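Local coordinates for choline/ethanolamine kinase family protein (Mesorhizobium loti, PDB 3DXQ) that probably phosphorylates ethanolamine or a related small amino alcohol, as a kinase-like phosphotransferase, at residues 103-114 / 185-194. Numbering follows the deposited sequence.
Sequences RPGSPARAGEAF and FLDTGERMWI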
ATOM      1  N   ARG A 103       3.897 -18.965  -4.092  1.00 44.10           N
ATOM      2  CA  ARG A 103       3.844 -19.506  -2.731  1.00 46.00           C
ATOM      3  C   ARG A 103       2.397 -19.805  -2.377  1.00 46.47           C
ATOM      4  O   ARG A 103       1.616 -18.891  -2.119  1.00 48.12           O
ATOM      5  CB  ARG A 103       4.498 -18.524  -1.743  1.00 46.15           C
ATOM      6  CG  ARG A 103       5.943 -18.164  -2.140  1.00 44.39           C
ATOM      7  CD  ARG A 103       6.536 -16.994  -1.357  1.00 45.37           C
ATOM      8  NE  ARG A 103       6.617 -17.269   0.078  1.00 44.86           N
ATOM      9  CZ  ARG A 103       7.533 -18.045   0.652  1.00 43.36           C
ATOM     10  NH1 ARG A 103       8.477 -18.631  -0.078  1.00 50.62           N
ATOM     11  NH2 ARG A 103       7.514 -18.243   1.960  1.00 44.82           N
ATOM     12  N   PRO A 104       2.019 -21.092  -2.383  1.00 47.01           N
ATOM     13  CA  PRO A 104       0.607 -21.396  -2.183  1.00 46.34           C
ATOM     14  C   PRO A 104       0.101 -20.929  -0.837  1.00 45.26           C
ATOM     15  O   PRO A 104       0.783 -21.111   0.166  1.00 45.15           O
ATOM     16  CB  PRO A 104       0.556 -22.919  -2.279  1.00 46.10           C
ATOM     17  CG  PRO A 104       1.934 -23.373  -2.042  1.00 47.89           C
ATOM     18  CD  PRO A 104       2.827 -22.312  -2.548  1.00 46.98           C
ATOM     19  N   GLY A 105      -1.079 -20.309  -0.835  1.00 44.84           N
ATOM     20  CA  GLY A 105      -1.687 -19.783   0.399  1.00 44.06           C
ATOM     21  C   GLY A 105      -1.282 -18.361   0.755  1.00 43.32           C
ATOM     22  O   GLY A 105      -1.818 -17.781   1.710  1.00 42.74           O
ATOM     23  N   SER A 106      -0.344 -17.793  -0.006  1.00 41.98           N
ATOM     24  CA  SER A 106       0.136 -16.441   0.258  1.00 40.28           C
ATOM     25  C   SER A 106      -0.986 -15.380   0.167  1.00 37.91           C
ATOM     26  O   SER A 106      -1.076 -14.495   1.017  1.00 38.78           O
ATOM     27  CB  SER A 106       1.376 -16.090  -0.606  1.00 40.84           C
ATOM     28  OG  SER A 106       1.239 -16.364  -1.994  1.00 35.89           O
ATOM     29  N   PRO A 107      -1.861 -15.464  -0.830  1.00 37.48           N
ATOM     30  CA  PRO A 107      -2.952 -14.467  -0.773  1.00 36.65           C
ATOM     31  C   PRO A 107      -3.773 -14.617   0.511  1.00 36.68           C
ATOM     32  O   PRO A 107      -4.141 -13.622   1.153  1.00 37.48           O
ATOM     33  CB  PRO A 107      -3.790 -14.778  -2.001  1.00 34.87           C
ATOM     34  CG  PRO A 107      -2.811 -15.468  -2.963  1.00 35.47           C
ATOM     35  CD  PRO A 107      -1.925 -16.294  -2.044  1.00 38.43           C
ATOM     36  N   ALA A 108      -4.029 -15.853   0.908  1.00 35.40           N
ATOM     37  CA  ALA A 108      -4.848 -16.076   2.081  1.00 35.79           C
ATOM     38  C   ALA A 108      -4.130 -15.487   3.294  1.00 37.49           C
ATOM     39  O   ALA A 108      -4.743 -14.831   4.139  1.00 36.91           O
ATOM     40  CB  ALA A 108      -5.132 -17.561   2.268  1.00 33.17           C
ATOM     41  N   ARG A 109      -2.819 -15.688   3.356  1.00 38.61           N
ATOM     42  CA  ARG A 109      -2.044 -15.178   4.470  1.00 39.67           C
ATOM     43  C   ARG A 109      -2.058 -13.660   4.487  1.00 39.44           C
ATOM     44  O   ARG A 109      -2.015 -13.068   5.579  1.00 41.97           O
ATOM     45  CB  ARG A 109      -0.617 -15.766   4.474  1.00 41.17           C
ATOM     46  CG  ARG A 109      -0.598 -17.271   4.884  1.00 39.96           C
ATOM     47  CD  ARG A 109       0.796 -17.821   5.224  1.00 40.89           C
ATOM     48  NE  ARG A 109       1.700 -17.897   4.091  1.00 33.85           N
ATOM     49  CZ  ARG A 109       1.613 -18.808   3.126  1.00 38.82           C
ATOM     50  NH1 ARG A 109       0.662 -19.735   3.162  1.00 45.72           N
ATOM     51  NH2 ARG A 109       2.473 -18.790   2.117  1.00 36.82           N
ATOM     52  N   ALA A 110      -2.122 -13.032   3.307  1.00 36.30           N
ATOM     53  CA  ALA A 110      -2.288 -11.576   3.230  1.00 35.57           C
ATOM     54  C   ALA A 110      -3.654 -11.169   3.813  1.00 35.77           C
ATOM     55  O   ALA A 110      -3.747 -10.214   4.584  1.00 38.31           O
ATOM     56  CB  ALA A 110      -2.164 -11.102   1.805  1.00 36.64           C
ATOM     57  N   GLY A 111      -4.706 -11.903   3.456  1.00 35.19           N
ATOM     58  CA  GLY A 111      -6.055 -11.655   3.969  1.00 34.59           C
ATOM     59  C   GLY A 111      -6.129 -11.827   5.473  1.00 36.88           C
ATOM     60  O   GLY A 111      -6.762 -11.034   6.170  1.00 35.90           O
ATOM     61  N   GLU A 112      -5.437 -12.833   5.988  1.00 39.35           N
ATOM     62  CA  GLU A 112      -5.378 -13.053   7.441  1.00 43.01           C
ATOM     63  C   GLU A 112      -4.675 -11.886   8.122  1.00 42.07           C
ATOM     64  O   GLU A 112      -5.121 -11.440   9.181  1.00 41.75           O
ATOM     65  CB  GLU A 112      -4.732 -14.414   7.764  1.00 41.99           C
ATOM     66  CG  GLU A 112      -5.751 -15.587   7.489  1.00 50.09           C
ATOM     67  CD  GLU A 112      -5.162 -16.941   6.971  1.00 50.85           C
ATOM     68  OE1 GLU A 112      -3.936 -17.213   7.079  1.00 63.83           O
ATOM     69  OE2 GLU A 112      -5.973 -17.751   6.439  1.00 60.15           O
ATOM     70  N   ALA A 113      -3.630 -11.344   7.490  1.00 41.35           N
ATOM     71  CA  ALA A 113      -2.914 -10.203   8.079  1.00 42.11           C
ATOM     72  C   ALA A 113      -3.830  -8.978   8.115  1.00 43.75           C
ATOM     73  O   ALA A 113      -3.934  -8.306   9.158  1.00 45.26           O
ATOM     74  CB  ALA A 113      -1.636  -9.892   7.307  1.00 42.76           C
ATOM     75  N   PHE A 114      -4.487  -8.675   6.993  1.00 40.60           N
ATOM     76  CA  PHE A 114      -5.428  -7.569   6.983  1.00 39.90           C
ATOM     77  C   PHE A 114      -6.505  -7.786   8.043  1.00 40.25           C
ATOM     78  O   PHE A 114      -6.901  -6.865   8.762  1.00 41.94           O
ATOM     79  CB  PHE A 114      -6.110  -7.420   5.621  1.00 39.95           C
ATOM     80  CG  PHE A 114      -5.234  -6.842   4.547  1.00 38.92           C
ATOM     81  CD1 PHE A 114      -4.343  -5.811   4.817  1.00 41.14           C
ATOM     82  CD2 PHE A 114      -5.360  -7.274   3.244  1.00 40.07           C
ATOM     83  CE1 PHE A 114      -3.562  -5.273   3.794  1.00 44.96           C
ATOM     84  CE2 PHE A 114      -4.590  -6.726   2.224  1.00 43.20           C
ATOM     85  CZ  PHE A 114      -3.699  -5.724   2.501  1.00 43.00           C
ATOM     86  N   PHE A 185       5.166  -6.896   2.280  1.00 41.27           N
ATOM     87  CA  PHE A 185       4.755  -8.109   2.967  1.00 40.04           C
ATOM     88  C   PHE A 185       5.928  -9.043   3.156  1.00 41.06           C
ATOM     89  O   PHE A 185       6.633  -9.363   2.203  1.00 38.61           O
ATOM     90  CB  PHE A 185       3.682  -8.852   2.180  1.00 41.67           C
ATOM     91  CG  PHE A 185       2.329  -8.210   2.242  1.00 42.29           C
ATOM     92  CD1 PHE A 185       1.987  -7.200   1.352  1.00 37.21           C
ATOM     93  CD2 PHE A 185       1.392  -8.629   3.181  1.00 39.07           C
ATOM     94  CE1 PHE A 185       0.754  -6.604   1.404  1.00 40.55           C
ATOM     95  CE2 PHE A 185       0.153  -8.038   3.241  1.00 40.37           C
ATOM     96  CZ  PHE A 185      -0.172  -7.014   2.347  1.00 39.49           C
ATOM     97  N   LEU A 186       6.118  -9.481   4.398  1.00 41.82           N
ATOM     98  CA  LEU A 186       7.161 -10.428   4.728  1.00 41.87           C
ATOM     99  C   LEU A 186       6.460 -11.718   5.081  1.00 41.85           C
ATOM    100  O   LEU A 186       5.688 -11.770   6.041  1.00 42.63           O
ATOM    101  CB  LEU A 186       8.004  -9.931   5.899  1.00 41.81           C
ATOM    102  CG  LEU A 186       8.490  -8.483   5.769  1.00 47.15           C
ATOM    103  CD1 LEU A 186       9.345  -8.149   6.985  1.00 36.61           C
ATOM    104  CD2 LEU A 186       9.232  -8.205   4.435  1.00 44.63           C
ATOM    105  N   ASP A 187       6.739 -12.766   4.320  1.00 41.45           N
ATOM    106  CA  ASP A 187       6.052 -14.027   4.492  1.00 43.44           C
ATOM    107  C   ASP A 187       6.913 -15.057   5.191  1.00 44.65           C
ATOM    108  O   ASP A 187       7.968 -15.419   4.681  1.00 46.77           O
ATOM    109  CB  ASP A 187       5.663 -14.569   3.116  1.00 42.73           C
ATOM    110  CG  ASP A 187       4.823 -15.832   3.192  1.00 43.14           C
ATOM    111  OD1 ASP A 187       4.120 -16.047   4.212  1.00 38.07           O
ATOM    112  OD2 ASP A 187       4.844 -16.608   2.212  1.00 36.48           O
ATOM    113  N   THR A 188       6.497 -15.536   6.351  1.00 45.14           N
ATOM    114  CA  THR A 188       7.201 -16.672   6.917  1.00 47.14           C
ATOM    115  C   THR A 188       6.536 -17.786   6.151  1.00 49.64           C
ATOM    116  O   THR A 188       6.019 -17.554   5.056  1.00 50.09           O
ATOM    117  CB  THR A 188       7.030 -16.812   8.439  1.00 46.41           C
ATOM    118  OG1 THR A 188       5.695 -17.218   8.751  1.00 43.64           O
ATOM    119  CG2 THR A 188       7.350 -15.501   9.115  1.00 39.36           C
ATOM    120  N   GLY A 189       6.531 -19.000   6.666  1.00 50.11           N
ATOM    121  CA  GLY A 189       5.756 -20.016   5.963  1.00 51.38           C
ATOM    122  C   GLY A 189       4.260 -19.836   6.202  1.00 50.32           C
ATOM    123  O   GLY A 189       3.448 -20.039   5.315  1.00 48.92           O
ATOM    124  N   GLU A 190       3.928 -19.404   7.415  1.00 50.08           N
ATOM    125  CA  GLU A 190       2.583 -19.489   7.950  1.00 50.63           C
ATOM    126  C   GLU A 190       1.864 -18.166   8.201  1.00 50.63           C
ATOM    127  O   GLU A 190       0.653 -18.152   8.402  1.00 48.85           O
ATOM    128  CB  GLU A 190       2.675 -20.281   9.255  1.00 51.05           C
ATOM    129  CG  GLU A 190       3.073 -21.761   9.025  1.00 57.91           C
ATOM    130  CD  GLU A 190       3.805 -22.410  10.206  1.00 62.91           C
ATOM    131  OE1 GLU A 190       3.813 -21.851  11.322  1.00 65.39           O
ATOM    132  OE2 GLU A 190       4.391 -23.491  10.002  1.00 67.70           O
ATOM    133  N   ARG A 191       2.596 -17.056   8.173  1.00 51.17           N
ATOM    134  CA  ARG A 191       2.000 -15.753   8.414  1.00 50.39           C
ATOM    135  C   ARG A 191       2.766 -14.618   7.744  1.00 48.00           C
ATOM    136  O   ARG A 191       3.992 -14.686   7.516  1.00 49.16           O
ATOM    137  CB  ARG A 191       1.878 -15.472   9.921  1.00 50.97           C
ATOM    138  CG  ARG A 191       3.200 -15.265  10.662  1.00 55.49           C
ATOM    139  CD  ARG A 191       2.965 -14.493  11.955  1.00 58.64           C
ATOM    140  NE  ARG A 191       2.340 -13.205  11.668  1.00 59.77           N
ATOM    141  CZ  ARG A 191       1.872 -12.364  12.590  1.00 59.87           C
ATOM    142  NH1 ARG A 191       1.944 -12.653  13.891  1.00 58.38           N
ATOM    143  NH2 ARG A 191       1.328 -11.220  12.190  1.00 56.03           N
HETATM  144  N   MSE A 192       2.021 -13.566   7.455  1.00 45.38           N
HETATM  145  CA  MSE A 192       2.557 -12.401   6.806  1.00 45.10           C
HETATM  146  C   MSE A 192       2.655 -11.351   7.855  1.00 43.32           C
HETATM  147  O   MSE A 192       1.772 -11.270   8.699  1.00 38.19           O
HETATM  148  CB  MSE A 192       1.579 -11.885   5.772  1.00 45.08           C
HETATM  149  CG  MSE A 192       1.307 -12.845   4.688  1.00 49.36           C
HETATM  150 SE   MSE A 192       2.367 -12.404   3.229  0.75 49.10          SE
HETATM  151  CE  MSE A 192       2.117 -14.057   2.087  1.00 39.89           C
ATOM    152  N   TRP A 193       3.747 -10.587   7.807  1.00 42.86           N
ATOM    153  CA  TRP A 193       3.858  -9.350   8.533  1.00 43.61           C
ATOM    154  C   TRP A 193       3.790  -8.256   7.470  1.00 43.66           C
ATOM    155  O   TRP A 193       3.990  -8.509   6.282  1.00 42.12           O
ATOM    156  CB  TRP A 193       5.174  -9.262   9.246  1.00 47.18           C
ATOM    157  CG  TRP A 193       5.457 -10.366  10.237  1.00 50.27           C
ATOM    158  CD1 TRP A 193       5.992 -11.589   9.972  1.00 51.65           C
ATOM    159  CD2 TRP A 193       5.281 -10.302  11.644  1.00 46.86           C
ATOM    160  NE1 TRP A 193       6.140 -12.306  11.129  1.00 49.10           N
ATOM    161  CE2 TRP A 193       5.717 -11.541  12.177  1.00 50.97           C
ATOM    162  CE3 TRP A 193       4.783  -9.329  12.510  1.00 50.10           C
ATOM    163  CZ2 TRP A 193       5.680 -11.829  13.545  1.00 49.68           C
ATOM    164  CZ3 TRP A 193       4.745  -9.610  13.882  1.00 54.65           C
ATOM    165  CH2 TRP A 193       5.193 -10.857  14.384  1.00 53.62           C
ATOM    166  N   ILE A 194       3.483  -7.038   7.890  1.00 44.40           N
ATOM    167  CA  ILE A 194       3.431  -5.910   6.967  1.00 42.51           C
ATOM    168  C   ILE A 194       4.297  -4.775   7.538  1.00 43.47           C
ATOM    169  O   ILE A 194       4.298  -4.549   8.744  1.00 42.76           O
ATOM    170  CB  ILE A 194       1.979  -5.424   6.734  1.00 42.01           C
ATOM    171  CG1 ILE A 194       1.023  -6.625   6.630  1.00 42.30           C
ATOM    172  CG2 ILE A 194       1.912  -4.572   5.499  1.00 37.12           C
ATOM    173  CD1 ILE A 194      -0.419  -6.287   6.430  1.00 35.90           C
TER
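A first torsion of -175° swings the D187 carboxylate away from its own backbone N, and the R109 chain bends at chi3 to meet it, the two flat groups nearly coplanar though the side chains cross at about a right angle. R109 grips side-on, one nitrogen to each oxygen: NE reaches D187 OD1 at 3.0 Å, and NH2 donates almost straight to the syn lone pair of D187 OD2. R103 and D187 approach each other from opposite directions, their planes almost perpendicular; R103 NE meets D187 OD2 on the anti side at 2.9 Å and its NH2 comes from above the carboxylate plane, giving OD2 three donors. The R109 guanidinium is held further by NH1 bonding to P104 O, while G189 O lies over the centre of one face. A leucine in place of R109 would probably leave D187 with R103 as its sole cationic mate across this contact and free the P104 carbonyl of its tether. Beyond the charges, selenomethionine M192 lies along the helix, CE beside S106 and CB against A113, A113 packs on I194, and F185 turns its edge to the face of F114 in an offset edge-to-face pair, planes at 84°. The arrangement fastens the start of helix 106-118 to the 185-194 beta hairpin, within the C-terminal lobe of the kinase-like phosphotransferase fold.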